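PDB 5FXU: envelope polyprotein from Puumala orthohantavirus, which supplies the Gn surface glycoprotein ectodomain of the hantavirus envelope, an antigenic spike component that probably works with Gc in host-cell attachment and entry. Local coordinates for residues A[214-219]-A[332-337]. Sequence-based numbering, arbitrary orientation.
Sequences TLVQKT and NHSVCD. With NAG (2-acetamido-2-deoxy-beta-D-glucopyranose), chain D; NAG (2-acetamido-2-deoxy-beta-D-glucopyranose), chain B.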
ATOM      1  N   THR A 214      13.906   9.882 -12.634  1.00 59.07           N
ATOM      2  CA  THR A 214      15.248  10.451 -12.339  1.00 62.15           C
ATOM      3  C   THR A 214      16.169   9.425 -11.670  1.00 65.51           C
ATOM      4  O   THR A 214      17.349   9.348 -11.969  1.00 66.04           O
ATOM      5  CB  THR A 214      15.252  11.716 -11.464  1.00 62.44           C
ATOM      6  OG1 THR A 214      14.768  11.410 -10.145  1.00 62.56           O
ATOM      7  CG2 THR A 214      14.448  12.839 -12.112  1.00 62.68           C
ATOM      8  N   LEU A 215      15.616   8.621 -10.779  1.00 68.36           N
ATOM      9  CA  LEU A 215      16.415   7.632 -10.071  1.00 72.29           C
ATOM     10  C   LEU A 215      16.880   6.452 -10.948  1.00 74.37           C
ATOM     11  O   LEU A 215      17.988   5.958 -10.770  1.00 74.51           O
ATOM     12  CB  LEU A 215      15.614   7.140  -8.862  1.00 75.37           C
ATOM     13  CG  LEU A 215      16.275   6.194  -7.868  1.00 78.45           C
ATOM     14  CD1 LEU A 215      17.524   6.799  -7.237  1.00 81.36           C
ATOM     15  CD2 LEU A 215      15.253   5.845  -6.802  1.00 78.16           C
ATOM     16  N   VAL A 216      16.031   5.998 -11.869  1.00 78.67           N
ATOM     17  CA  VAL A 216      16.285   4.760 -12.662  1.00 83.39           C
ATOM     18  C   VAL A 216      16.258   4.892 -14.208  1.00 86.14           C
ATOM     19  O   VAL A 216      16.217   3.877 -14.907  1.00 86.64           O
ATOM     20  CB  VAL A 216      15.360   3.598 -12.140  1.00 84.88           C
ATOM     21  CG1 VAL A 216      15.366   2.334 -13.008  1.00 85.81           C
ATOM     22  CG2 VAL A 216      15.787   3.201 -10.729  1.00 85.82           C
ATOM     23  N   GLN A 217      16.355   6.102 -14.771  1.00 89.83           N
ATOM     24  CA  GLN A 217      16.289   6.216 -16.242  1.00 92.71           C
ATOM     25  C   GLN A 217      17.489   6.818 -16.903  1.00 97.16           C
ATOM     26  O   GLN A 217      18.207   7.630 -16.335  1.00 96.03           O
ATOM     27  CB  GLN A 217      15.051   6.983 -16.731  1.00 90.23           C
ATOM     28  CG  GLN A 217      13.815   6.124 -16.856  1.00 86.30           C
ATOM     29  CD  GLN A 217      12.717   6.806 -17.627  1.00 85.52           C
ATOM     30  OE1 GLN A 217      12.627   8.041 -17.668  1.00 83.58           O
ATOM     31  NE2 GLN A 217      11.846   6.001 -18.214  1.00 85.31           N
ATOM     32  N   LYS A 218      17.636   6.421 -18.157  1.00103.85           N
ATOM     33  CA  LYS A 218      18.705   6.897 -19.029  1.00110.31           C
ATOM     34  C   LYS A 218      18.181   8.207 -19.651  1.00115.42           C
ATOM     35  O   LYS A 218      18.678   9.307 -19.364  1.00116.27           O
ATOM     36  CB  LYS A 218      19.120   5.852 -20.108  1.00111.14           C
ATOM     37  CG  LYS A 218      18.652   4.423 -19.846  1.00109.50           C
ATOM     38  CD  LYS A 218      17.231   4.164 -20.355  1.00106.30           C
ATOM     39  CE  LYS A 218      16.548   3.072 -19.542  1.00105.25           C
ATOM     40  NZ  LYS A 218      15.279   2.579 -20.144  1.00103.79           N
ATOM     41  N   THR A 219      17.106   8.066 -20.432  1.00117.37           N
ATOM     42  CA  THR A 219      16.566   9.120 -21.297  1.00115.87           C
ATOM     43  C   THR A 219      15.222   9.691 -20.788  1.00110.26           C
ATOM     44  O   THR A 219      14.688   9.244 -19.765  1.00107.16           O
ATOM     45  CB  THR A 219      16.421   8.571 -22.737  1.00118.04           C
ATOM     46  OG1 THR A 219      15.546   7.435 -22.739  1.00113.93           O
ATOM     47  CG2 THR A 219      17.798   8.156 -23.301  1.00119.27           C
ATOM     48  N   ASN A 332       7.601  -1.549 -13.730  1.00 36.63           N
ATOM     49  CA  ASN A 332       9.024  -1.286 -13.988  1.00 39.95           C
ATOM     50  C   ASN A 332       9.178   0.191 -14.380  1.00 38.76           C
ATOM     51  O   ASN A 332       8.656   0.635 -15.399  1.00 36.70           O
ATOM     52  CB  ASN A 332       9.562  -2.264 -15.061  1.00 42.90           C
ATOM     53  CG  ASN A 332      10.991  -1.985 -15.494  1.00 48.30           C
ATOM     54  OD1 ASN A 332      11.645  -1.054 -15.019  1.00 47.59           O
ATOM     55  ND2 ASN A 332      11.481  -2.814 -16.426  1.00 51.95           N
ATOM     56  N   HIS A 333       9.879   0.944 -13.534  1.00 39.48           N
ATOM     57  CA  HIS A 333      10.052   2.394 -13.722  1.00 40.08           C
ATOM     58  C   HIS A 333      10.941   2.795 -14.910  1.00 42.05           C
ATOM     59  O   HIS A 333      10.838   3.930 -15.406  1.00 42.56           O
ATOM     60  CB  HIS A 333      10.563   3.032 -12.433  1.00 38.07           C
ATOM     61  CG  HIS A 333       9.607   2.891 -11.291  1.00 34.74           C
ATOM     62  ND1 HIS A 333       8.438   3.616 -11.209  1.00 34.56           N
ATOM     63  CD2 HIS A 333       9.622   2.084 -10.212  1.00 32.81           C
ATOM     64  CE1 HIS A 333       7.785   3.273 -10.115  1.00 33.45           C
ATOM     65  NE2 HIS A 333       8.481   2.341  -9.494  1.00 32.40           N
ATOM     66  N   SER A 334      11.781   1.870 -15.378  1.00 43.57           N
ATOM     67  CA  SER A 334      12.592   2.087 -16.590  1.00 46.67           C
ATOM     68  C   SER A 334      11.779   2.157 -17.891  1.00 48.03           C
ATOM     69  O   SER A 334      12.264   2.654 -18.894  1.00 52.18           O
ATOM     70  CB  SER A 334      13.636   0.983 -16.727  1.00 46.66           C
ATOM     71  OG  SER A 334      14.421   0.868 -15.551  1.00 46.06           O
ATOM     72  N   VAL A 335      10.563   1.629 -17.880  1.00 50.11           N
ATOM     73  CA  VAL A 335       9.648   1.684 -19.029  1.00 51.66           C
ATOM     74  C   VAL A 335       8.982   3.058 -19.047  1.00 51.04           C
ATOM     75  O   VAL A 335       8.793   3.654 -17.991  1.00 52.95           O
ATOM     76  CB  VAL A 335       8.617   0.530 -18.915  1.00 54.60           C
ATOM     77  CG1 VAL A 335       7.451   0.677 -19.875  1.00 55.98           C
ATOM     78  CG2 VAL A 335       9.325  -0.798 -19.143  1.00 57.52           C
ATOM     79  N   CYS A 336       8.614   3.553 -20.225  1.00 50.20           N
ATOM     80  CA  CYS A 336       7.970   4.873 -20.337  1.00 54.69           C
ATOM     81  C   CYS A 336       6.455   4.806 -20.364  1.00 50.40           C
ATOM     82  O   CYS A 336       5.785   5.596 -19.701  1.00 50.83           O
ATOM     83  CB  CYS A 336       8.442   5.628 -21.584  1.00 63.25           C
ATOM     84  SG  CYS A 336       9.830   6.772 -21.388  1.00 77.35           S
ATOM     85  N   ASP A 337       5.914   3.877 -21.138  1.00 48.95           N
ATOM     86  CA  ASP A 337       4.475   3.831 -21.386  1.00 50.51           C
ATOM     87  C   ASP A 337       3.782   2.696 -20.658  1.00 43.47           C
ATOM     88  O   ASP A 337       4.399   1.693 -20.311  1.00 38.62           O
ATOM     89  CB  ASP A 337       4.203   3.694 -22.891  1.00 55.21           C
ATOM     90  CG  ASP A 337       4.662   4.906 -23.685  1.00 59.05           C
ATOM     91  OD1 ASP A 337       4.464   6.055 -23.224  1.00 59.43           O
ATOM     92  OD2 ASP A 337       5.205   4.700 -24.792  1.00 67.39           O
TER
HETATM   93  C1  NAG D   1      12.793  -2.693 -17.012  1.00 57.67           C
HETATM   94  C2  NAG D   1      13.334  -4.079 -17.275  1.00 62.63           C
HETATM   95  C3  NAG D   1      14.692  -3.981 -17.957  1.00 66.26           C
HETATM   96  C4  NAG D   1      14.554  -3.255 -19.293  1.00 68.94           C
HETATM   97  C5  NAG D   1      13.847  -1.913 -19.077  1.00 66.12           C
HETATM   98  C6  NAG D   1      13.483  -1.262 -20.409  1.00 65.85           C
HETATM   99  C7  NAG D   1      12.763  -5.898 -15.684  1.00 59.80           C
HETATM  100  C8  NAG D   1      11.829  -6.563 -16.657  1.00 56.65           C
HETATM  101  N2  NAG D   1      13.424  -4.780 -16.011  1.00 61.14           N
HETATM  102  O3  NAG D   1      15.208  -5.303 -18.145  1.00 65.66           O
HETATM  103  O4  NAG D   1      15.864  -3.002 -19.832  1.00 81.80           O
HETATM  104  O5  NAG D   1      12.654  -2.064 -18.292  1.00 62.54           O
HETATM  105  O6  NAG D   1      12.466  -2.034 -21.053  1.00 68.81           O
HETATM  106  O7  NAG D   1      12.933  -6.379 -14.581  1.00 60.57           O
HETATM  107  C1  NAG B   2      16.277  -3.849 -20.930  1.00 87.02           C
HETATM  108  C2  NAG B   2      17.486  -3.164 -21.573  1.00 88.40           C
HETATM  109  C3  NAG B   2      18.139  -4.051 -22.644  1.00 90.37           C
HETATM  110  C4  NAG B   2      18.469  -5.426 -22.068  1.00 89.41           C
HETATM  111  C5  NAG B   2      17.208  -6.052 -21.458  1.00 87.00           C
HETATM  112  C6  NAG B   2      17.502  -7.397 -20.789  1.00 82.92           C
HETATM  113  C7  NAG B   2      17.170  -0.713 -21.506  1.00 80.96           C
HETATM  114  C8  NAG B   2      16.680   0.481 -22.276  1.00 77.94           C
HETATM  115  N2  NAG B   2      17.062  -1.888 -22.142  1.00 85.25           N
HETATM  116  O3  NAG B   2      19.350  -3.458 -23.148  1.00 89.13           O
HETATM  117  O4  NAG B   2      19.022  -6.252 -23.110  1.00 88.09           O
HETATM  118  O5  NAG B   2      16.614  -5.171 -20.490  1.00 88.89           O
HETATM  119  O6  NAG B   2      17.797  -7.232 -19.396  1.00 76.93           O
HETATM  120  O7  NAG B   2      17.627  -0.598 -20.375  1.00 77.71           O
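The flat amide end of Gln217 lies beside the 332-335 turn: His333 O stands off one face of the amide, displaced from its centre, whereas Ser334 O and Cys336 SG lie nearer the plane and slightly to the other side. Gln217, extended beyond CG, brings its side chain to the carbonyl of His333, with Gln217 CG 4.0 Å from His333 O. The imidazole of His333 stacks with Phe212, and its ND1 is hydrogen-bonded to Glu209. A third flat group, the Asn332 amide, carries the glycan through ND2, while OD1 accepts Ser334 N at 2.9 Å to form an Asx turn, with the donor 42° out of the carbonyl plane. This bond holds the amide against the type I turn, CG being anti to the backbone N (chi1 174°).

Lys218 bends at chi2 to bring NZ within 3.3 Å of Ser334 O, a weak hydrogen bond; the same NZ approaches the acetamido methyl C8 of the chain B sugar (also 3.3 Å). Ser334 is flanked by Val216 CG1, a close 3.1 Å from its OG, and by the chain D sugar, the one linked to Asn332, whose ring O5 is 3.6 Å from Ser334 CB.

The contact thus joins the last residues of helix 208-216 and the chain after them to the glycosylated surface loop between strands 327-329 and 340-354. A Cys336-Cys221 disulfide ties this loop to the chain following the helix, and Val216 also packs on Ala259 of helix 249-260.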